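Local coordinates for protein glutamate racemase (Francisella tularensis subsp. tularensis, PDB 3OUT) that belongs to the Asp/Glu/hydantoin racemase family, folds around two parallel beta sheets and carries D-glutamic acid in a pocket, at residues T21-L26 and S208-S212; P31-I35 and N231-R235; Q60-F64 and V263-Y268. All coordinates share one frame; numbering follows the deposited sequence.

The three contacts gather the helices and loops around the six-stranded parallel sheet. Interactions 1 and 2 adjoin each other: L26 of helix 20-29 meets I35 of strand 35-39, with L26 CB 3.8 Å from I35 CD1 and contact centres 14 Å apart. Interaction 3 stands apart, its nearest atoms about 7 Å from those of interaction 2 and about 12 Å from those of interaction 1. None of the residues in these segments lines the D-glutamic acid pocket; the side chains of I22 and T61 are about 9 Å and 11 Å from the ligand. In the chain the segments of all three contacts alternate.

Interaction 1: T21-L26 and S208-S212; sequences TIVKNL and SLQAS
The carbonyl oxygen S208 O is gripped twice within its own helix while I22 presses on it from across the contact, where I22 CD1 lies 3.3 Å from S208 O. S212 N donates to S208 O over 3.1 Å, the ordinary helical bond, and S212 OG donates to S208 O over 3.1 Å as well. The two donors arrive from opposite faces of the carbonyl plane, the hydroxyl at a C=O...O angle of 144°. This is helix-helix packing in a parallel alpha/beta fold: helix 20-29 belongs to the beta-alpha-beta crossover from strand 10-14 to strand 35-39, and helix 208-221 leads from the four-stranded sheet toward strand 234-238 of the six-stranded one. The axes of the two short segments pass 9.0 Å apart at a signed crossing angle of -53°.

Serine and alanine side chains form much of the 208-212 side of the contact. S212 keeps its hydroxyl beside its own backbone N (chi1 -56°), folded back along the helix; N25 CB then rests 3.3 Å from S212 OG. N25 directs its side chain at the first turn of helix 208-221, and its amide nitrogen ND2 comes 3.4 Å from L209 N; both are donors, so this is packing alone. The hydroxyl of S208 bonds to D206 OD1, just before the helix. I22 also reaches A211 CB with CD1, at the buried end of the contact, where I22 and A211 both lie against I74 of strand 72-75. L209 CD1 lies against N25 from another side, its branch slanting past the asparagine, 3.9 Å from N25 CB. One turn beyond I22, the L26 branch CD2 abuts S212 CB at 3.8 Å.

Interaction 2: P31-I35 and N231-R235; sequences PNEDI and NPEYR
D34 takes the backbone amide of E233 onto its carboxylate: E233 N donates to D34 OD1 over 2.8 Å, almost straight at 170°. With CG beside the backbone N of D34 (chi1 -67°), the carboxylate swings toward E233. The nitrogen stands above the carboxylate, 42° out of its plane. Two backbone bonds follow. I35 N donates to E233 O at 3.0 Å, and R235 N donates to I35 O at 2.9 Å, so I35 is held on both its N-H and its C=O by the residues flanking Y234.

That pattern is a parallel beta bridge, and it marks the start of the pairing between strands 35-39 and 234-238 in the six-stranded sheet. One step back, a continued ladder would have joined E233 N to E33 O; the side chain of D34 receives that N-H instead. E33 O is served by a water that donates to it over 2.8 Å, and the same water accepts from Y234 OH at 2.6 Å, bridging the carbonyl and the phenol.

Side chains of the bridged pair lie on one face of the sheet, where helix 20-29 covers them: I35 rests on L26 and Y234 on M27. There I35 CD1 meets the edge of the tyrosine ring, 3.8 Å from Y234 CE1, and the isoleucine stays at that edge, the two side chains slanting past each other. Further out, the P232 ring lies over the loop, its CG 3.3 Å from P31 O and its CB against E33 O. The carboxylate of E33 turns away to a salt bridge with K71, while R235 bonds to Y237 and packs on L243 and N124 of two neighbouring subunits.

Interaction 3: Q60-F64 and V263-Y268; sequences QTAKF and VSLDSY
F64 sets its CB as a bump over the middle of the Y268 ring, 4.3 Å from the ring centroid and only 9° off the normal, a CH-pi contact. The ring of F64 then turns its edge toward Y268, an offset edge-to-face pair with centroids 5.6 Å apart and planes at 60°. Because F64 CG stands anti to the backbone N (chi1 180°), that ring runs on past Y268, and V263 CB approaches F64 CE2 obliquely. K63 CB borders the tyrosine at its edge, 3.7 Å from Y268 CD1.

Beside this, the forked end of L265 fills a hollow between helix residues Q60, T61 and F64: L265 CD1 lies 3.7 Å from T61 OG1, and L265 CD2 lies 3.8 Å from F64 CB. A type I beta turn from L265 to Y268, overlapped at its start by an ST turn in which S264 OG accepts from D266 N, wraps the C-terminus back onto helix 51-67, which packs on the six-stranded sheet.

The terminal carboxylate is held to the helix directly at one oxygen and through a water at the other. Q60 NE2 donates to Y268 O at 3.2 Å, from well above the carboxylate plane, and Q60 OE1 is engaged by R43. The water joins K63 NZ to Y268 OXT, with K63 CD alongside, 3.6 Å from Y268 OXT. R51 of a neighbouring subunit packs on F64 and V263, and the phenol of Y268 bonds to D67.

Interaction 1: T21-L26 and S208-S212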
loop_
_atom_site.group_PDB
_atom_site.type_symbol
_atom_site.label_atom_id
_atom_site.label_comp_id
_atom_site.label_asym_id
_atom_site.label_seq_id
_atom_site.Cartn_x
_atom_site.Cartn_y
_atom_site.Cartn_z
ATOM N N THR B 21 12.624 19.564 8.151
ATOM C CA THR B 21 13.725 20.350 8.676
ATOM C C THR B 21 14.996 20.226 7.831
ATOM O O THR B 21 15.735 21.213 7.701
ATOM C CB THR B 21 14.029 20.014 10.123
ATOM O OG1 THR B 21 12.931 20.448 10.944
ATOM C CG2 THR B 21 15.328 20.691 10.543
ATOM N N ILE B 22 15.246 19.045 7.248
ATOM C CA ILE B 22 16.433 18.829 6.379
ATOM C C ILE B 22 16.308 19.699 5.132
ATOM O O ILE B 22 17.308 20.218 4.612
ATOM C CB ILE B 22 16.605 17.347 5.957
ATOM C CG1 ILE B 22 17.033 16.513 7.167
ATOM C CG2 ILE B 22 17.593 17.186 4.779
ATOM C CD1 ILE B 22 18.509 16.504 7.432
ATOM N N VAL B 23 15.086 19.862 4.619
ATOM C CA VAL B 23 14.878 20.738 3.479
ATOM C C VAL B 23 15.285 22.182 3.835
ATOM O O VAL B 23 16.013 22.849 3.092
ATOM C CB VAL B 23 13.409 20.654 2.980
ATOM C CG1 VAL B 23 13.201 21.612 1.808
ATOM C CG2 VAL B 23 13.124 19.221 2.535
ATOM N N LYS B 24 14.823 22.638 4.995
ATOM C CA LYS B 24 15.165 23.940 5.540
ATOM C C LYS B 24 16.714 24.089 5.621
ATOM O O LYS B 24 17.301 25.094 5.173
ATOM C CB LYS B 24 14.485 24.129 6.897
ATOM C CG LYS B 24 14.868 25.417 7.655
ATOM C CD LYS B 24 14.486 25.337 9.140
ATOM C CE LYS B 24 15.493 24.499 9.974
ATOM N NZ LYS B 24 15.146 24.369 11.445
ATOM N N ASN B 25 17.356 23.074 6.169
ATOM C CA ASN B 25 18.789 23.128 6.370
ATOM C C ASN B 25 19.497 23.226 5.027
ATOM O O ASN B 25 20.374 23.951 4.841
ATOM C CB ASN B 25 19.293 21.899 7.135
ATOM C CG ASN B 25 18.866 21.872 8.601
ATOM O OD1 ASN B 25 18.710 22.867 9.228
ATOM N ND2 ASN B 25 18.753 20.723 9.115
ATOM N N LEU B 26 19.055 22.407 4.092
ATOM C CA LEU B 26 19.661 22.397 2.765
ATOM C C LEU B 26 19.508 23.729 2.075
ATOM O O LEU B 26 20.388 24.167 1.423
ATOM C CB LEU B 26 19.129 21.258 1.855
ATOM C CG LEU B 26 19.460 19.829 2.274
ATOM C CD1 LEU B 26 18.707 18.833 1.407
ATOM C CD2 LEU B 26 20.947 19.513 2.242
ATOM N N SER B 208 20.297 16.896 12.442
ATOM C CA SER B 208 19.839 17.297 11.087
ATOM C C SER B 208 20.765 18.176 10.292
ATOM O O SER B 208 20.975 17.935 9.103
ATOM C CB SER B 208 18.451 17.940 11.121
ATOM O OG SER B 208 18.408 19.001 12.031
ATOM N N LEU B 209 21.296 19.236 10.900
ATOM C CA LEU B 209 22.182 20.121 10.154
ATOM C C LEU B 209 23.485 19.414 9.769
ATOM O O LEU B 209 23.965 19.584 8.661
ATOM C CB LEU B 209 22.469 21.411 10.935
ATOM C CG LEU B 209 23.314 22.440 10.184
ATOM C CD1 LEU B 209 22.695 22.927 8.847
ATOM C CD2 LEU B 209 23.575 23.602 11.178
ATOM N N GLN B 210 24.030 18.629 10.688
ATOM C CA GLN B 210 25.243 17.829 10.423
ATOM C C GLN B 210 25.022 16.925 9.217
ATOM O O GLN B 210 25.894 16.847 8.334
ATOM C CB GLN B 210 25.625 17.019 11.640
ATOM C CG GLN B 210 26.849 16.092 11.481
ATOM C CD GLN B 210 28.201 16.818 11.323
ATOM O OE1 GLN B 210 28.270 18.016 11.088
ATOM N NE2 GLN B 210 29.278 16.069 11.465
ATOM N N ALA B 211 23.859 16.264 9.152
ATOM C CA ALA B 211 23.548 15.434 7.980
ATOM C C ALA B 211 23.549 16.252 6.694
ATOM O O ALA B 211 24.108 15.855 5.659
ATOM C CB ALA B 211 22.149 14.664 8.182
ATOM N N SER B 212 22.932 17.432 6.747
ATOM C CA SER B 212 22.946 18.321 5.584
ATOM C C SER B 212 24.364 18.736 5.180
ATOM O O SER B 212 24.690 18.756 4.001
ATOM C CB SER B 212 22.065 19.530 5.849
ATOM O OG SER B 212 20.748 19.111 6.197
#

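Interaction 2: P31-I35 and N231-R235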
loop_
_atom_site.group_PDB
_atom_site.type_symbol
_atom_site.label_atom_id
_atom_site.label_comp_id
_atom_site.label_asym_id
_atom_site.label_seq_id
_atom_site.Cartn_x
_atom_site.Cartn_y
_atom_site.Cartn_z
ATOM N N PRO B 31 21.657 26.924 -1.573
ATOM C CA PRO B 31 20.478 27.621 -2.045
ATOM C C PRO B 31 20.177 27.500 -3.536
ATOM O O PRO B 31 19.064 27.855 -3.919
ATOM C CB PRO B 31 20.803 29.091 -1.723
ATOM C CG PRO B 31 22.269 29.099 -1.671
ATOM C CD PRO B 31 22.659 27.851 -1.016
ATOM N N ASN B 32 21.122 26.981 -4.325
ATOM C CA ASN B 32 20.922 26.830 -5.775
ATOM C C ASN B 32 20.496 25.434 -6.162
ATOM O O ASN B 32 20.311 25.206 -7.329
ATOM C CB ASN B 32 22.187 27.125 -6.587
ATOM C CG ASN B 32 22.767 28.502 -6.355
ATOM O OD1 ASN B 32 22.060 29.497 -6.213
ATOM N ND2 ASN B 32 24.107 28.562 -6.353
ATOM N N GLU B 33 20.393 24.509 -5.215
ATOM C CA GLU B 33 20.038 23.103 -5.533
ATOM C C GLU B 33 18.534 22.857 -5.622
ATOM O O GLU B 33 17.759 23.392 -4.822
ATOM C CB GLU B 33 20.607 22.171 -4.494
ATOM C CG GLU B 33 22.119 22.170 -4.385
ATOM C CD GLU B 33 22.813 21.630 -5.641
ATOM O OE1 GLU B 33 22.246 20.708 -6.266
ATOM O OE2 GLU B 33 23.935 22.087 -5.963
ATOM N N ASP B 34 18.123 22.045 -6.599
ATOM C CA ASP B 34 16.753 21.534 -6.642
ATOM C C ASP B 34 16.618 20.428 -5.590
ATOM O O ASP B 34 17.556 19.657 -5.336
ATOM C CB ASP B 34 16.478 20.939 -8.005
ATOM C CG ASP B 34 16.473 21.974 -9.129
ATOM O OD1 ASP B 34 16.224 23.189 -8.901
ATOM O OD2 ASP B 34 16.698 21.535 -10.272
ATOM N N ILE B 35 15.452 20.352 -4.949
ATOM C CA ILE B 35 15.190 19.354 -3.904
ATOM C C ILE B 35 13.832 18.711 -4.169
ATOM O O ILE B 35 12.833 19.401 -4.430
ATOM C CB ILE B 35 15.182 19.986 -2.464
ATOM C CG1 ILE B 35 16.470 20.806 -2.199
ATOM C CG2 ILE B 35 14.954 18.885 -1.400
ATOM C CD1 ILE B 35 16.512 21.469 -0.831
ATOM N N ASN B 231 15.381 29.595 -11.107
ATOM C CA ASN B 231 14.914 29.431 -9.749
ATOM C C ASN B 231 14.998 27.951 -9.369
ATOM O O ASN B 231 14.594 27.112 -10.164
ATOM C CB ASN B 231 13.450 29.861 -9.646
ATOM C CG ASN B 231 13.280 31.365 -9.622
ATOM O OD1 ASN B 231 14.176 32.118 -10.003
ATOM N ND2 ASN B 231 12.147 31.806 -9.101
ATOM N N PRO B 232 15.495 27.642 -8.159
ATOM C CA PRO B 232 15.491 26.245 -7.748
ATOM C C PRO B 232 14.085 25.734 -7.595
ATOM O O PRO B 232 13.171 26.487 -7.232
ATOM C CB PRO B 232 16.203 26.256 -6.403
ATOM C CG PRO B 232 16.964 27.510 -6.382
ATOM C CD PRO B 232 16.216 28.484 -7.211
ATOM N N GLU B 233 13.938 24.458 -7.895
ATOM C CA GLU B 233 12.685 23.792 -7.841
ATOM C C GLU B 233 12.653 22.974 -6.556
ATOM O O GLU B 233 13.491 22.089 -6.369
ATOM C CB GLU B 233 12.519 22.868 -9.051
ATOM C CG GLU B 233 12.174 23.607 -10.380
ATOM C CD GLU B 233 10.967 24.560 -10.241
ATOM O OE1 GLU B 233 9.839 24.060 -10.000
ATOM O OE2 GLU B 233 11.159 25.815 -10.357
ATOM N N TYR B 234 11.676 23.290 -5.720
ATOM C CA TYR B 234 11.403 22.517 -4.503
ATOM C C TYR B 234 10.076 21.792 -4.637
ATOM O O TYR B 234 9.006 22.443 -4.653
ATOM C CB TYR B 234 11.366 23.417 -3.300
ATOM C CG TYR B 234 12.618 24.264 -3.144
ATOM C CD1 TYR B 234 13.837 23.677 -2.878
ATOM C CD2 TYR B 234 12.572 25.630 -3.327
ATOM C CE1 TYR B 234 15.000 24.436 -2.756
ATOM C CE2 TYR B 234 13.717 26.399 -3.204
ATOM C CZ TYR B 234 14.925 25.802 -2.891
ATOM O OH TYR B 234 16.082 26.584 -2.803
ATOM N N ARG B 235 10.116 20.452 -4.694
ATOM C CA ARG B 235 8.888 19.657 -4.953
ATOM C C ARG B 235 8.638 18.817 -3.719
ATOM O O ARG B 235 9.562 18.213 -3.210
ATOM C CB ARG B 235 9.035 18.741 -6.165
ATOM C CG ARG B 235 8.997 19.448 -7.499
ATOM C CD ARG B 235 9.060 18.493 -8.674
ATOM N NE ARG B 235 10.444 18.103 -9.014
ATOM C CZ ARG B 235 10.832 17.021 -9.713
ATOM N NH1 ARG B 235 9.958 16.134 -10.170
ATOM N NH2 ARG B 235 12.140 16.839 -9.983
HETATM O O HOH W 1 17.988 24.802 -2.471
HETATM O O HOH W 2 15.697 24.808 -11.310
#

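Interaction 3: Q60-F64 and V263-Y268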
loop_
_atom_site.group_PDB
_atom_site.type_symbol
_atom_site.label_atom_id
_atom_site.label_comp_id
_atom_site.label_asym_id
_atom_site.label_seq_id
_atom_site.Cartn_x
_atom_site.Cartn_y
_atom_site.Cartn_z
ATOM N N GLN B 60 9.928 1.012 -1.408
ATOM C CA GLN B 60 9.064 1.670 -2.353
ATOM C C GLN B 60 9.483 3.128 -2.576
ATOM O O GLN B 60 9.607 3.567 -3.721
ATOM C CB GLN B 60 7.608 1.623 -1.863
ATOM C CG GLN B 60 7.017 0.201 -1.732
ATOM C CD GLN B 60 5.581 0.296 -1.362
ATOM O OE1 GLN B 60 5.260 0.641 -0.243
ATOM N NE2 GLN B 60 4.680 0.030 -2.326
ATOM N N THR B 61 9.718 3.872 -1.486
ATOM C CA THR B 61 10.124 5.287 -1.575
ATOM C C THR B 61 11.472 5.373 -2.296
ATOM O O THR B 61 11.672 6.242 -3.111
ATOM C CB THR B 61 10.204 5.948 -0.212
ATOM O OG1 THR B 61 8.884 5.939 0.352
ATOM C CG2 THR B 61 10.702 7.403 -0.318
ATOM N N ALA B 62 12.387 4.484 -1.992
ATOM C CA ALA B 62 13.692 4.473 -2.656
ATOM C C ALA B 62 13.554 4.341 -4.145
ATOM O O ALA B 62 14.173 5.106 -4.911
ATOM C CB ALA B 62 14.622 3.362 -2.093
ATOM N N LYS B 63 12.706 3.404 -4.587
ATOM C CA LYS B 63 12.506 3.207 -6.013
ATOM C C LYS B 63 11.884 4.454 -6.641
ATOM O O LYS B 63 12.247 4.840 -7.755
ATOM C CB LYS B 63 11.683 1.944 -6.288
ATOM C CG LYS B 63 12.442 0.708 -5.854
ATOM C CD LYS B 63 11.574 -0.555 -5.852
ATOM C CE LYS B 63 12.318 -1.721 -5.215
ATOM N NZ LYS B 63 11.479 -3.020 -5.222
ATOM N N PHE B 64 10.912 5.073 -5.968
ATOM C CA PHE B 64 10.312 6.282 -6.486
ATOM C C PHE B 64 11.379 7.351 -6.681
ATOM O O PHE B 64 11.421 8.013 -7.714
ATOM C CB PHE B 64 9.206 6.789 -5.531
ATOM C CG PHE B 64 8.539 8.042 -5.996
ATOM C CD1 PHE B 64 9.120 9.273 -5.799
ATOM C CD2 PHE B 64 7.330 7.979 -6.670
ATOM C CE1 PHE B 64 8.509 10.416 -6.235
ATOM C CE2 PHE B 64 6.714 9.136 -7.122
ATOM C CZ PHE B 64 7.308 10.360 -6.883
ATOM N N VAL B 263 0.979 11.772 -4.661
ATOM C CA VAL B 263 1.491 10.665 -5.445
ATOM C C VAL B 263 1.129 9.339 -4.784
ATOM O O VAL B 263 0.617 9.277 -3.653
ATOM C CB VAL B 263 3.037 10.782 -5.613
ATOM C CG1 VAL B 263 3.427 12.161 -6.262
ATOM C CG2 VAL B 263 3.733 10.542 -4.299
ATOM N N SER B 264 1.352 8.267 -5.545
ATOM C CA SER B 264 1.103 6.915 -5.107
ATOM C C SER B 264 2.321 6.043 -5.261
ATOM O O SER B 264 3.089 6.160 -6.248
ATOM C CB SER B 264 -0.030 6.327 -5.948
ATOM O OG SER B 264 -0.342 5.021 -5.507
ATOM N N LEU B 265 2.495 5.166 -4.274
ATOM C CA LEU B 265 3.515 4.114 -4.305
ATOM C C LEU B 265 2.939 2.774 -4.784
ATOM O O LEU B 265 3.640 1.765 -4.710
ATOM C CB LEU B 265 4.212 3.991 -2.959
ATOM C CG LEU B 265 5.076 5.206 -2.580
ATOM C CD1 LEU B 265 5.567 5.094 -1.104
ATOM C CD2 LEU B 265 6.236 5.406 -3.548
ATOM N N ASP B 266 1.707 2.762 -5.297
ATOM C CA ASP B 266 1.069 1.496 -5.711
ATOM C C ASP B 266 1.922 0.675 -6.709
ATOM O O ASP B 266 1.887 -0.559 -6.678
ATOM C CB ASP B 266 -0.306 1.748 -6.340
ATOM C CG ASP B 266 -1.364 2.182 -5.347
ATOM O OD1 ASP B 266 -1.198 2.040 -4.111
ATOM O OD2 ASP B 266 -2.440 2.647 -5.859
ATOM N N SER B 267 2.632 1.350 -7.599
ATOM C CA SER B 267 3.442 0.667 -8.627
ATOM C C SER B 267 4.859 0.385 -8.226
ATOM O O SER B 267 5.630 -0.061 -9.068
ATOM C CB SER B 267 3.467 1.464 -9.941
ATOM O OG SER B 267 2.148 1.640 -10.412
ATOM N N TYR B 268 5.213 0.603 -6.962
ATOM C CA TYR B 268 6.595 0.549 -6.515
ATOM C C TYR B 268 6.828 -0.563 -5.518
ATOM O O TYR B 268 5.899 -1.189 -4.966
ATOM C CB TYR B 268 7.042 1.923 -5.952
ATOM C CG TYR B 268 7.216 2.949 -7.020
ATOM C CD1 TYR B 268 8.435 3.061 -7.674
ATOM C CD2 TYR B 268 6.172 3.772 -7.437
ATOM C CE1 TYR B 268 8.630 3.960 -8.653
ATOM C CE2 TYR B 268 6.371 4.705 -8.467
ATOM C CZ TYR B 268 7.601 4.789 -9.059
ATOM O OH TYR B 268 7.845 5.674 -10.080
ATOM O OXT TYR B 268 8.003 -0.888 -5.270
HETATM O O HOH W 3 9.390 -2.153 -3.578
#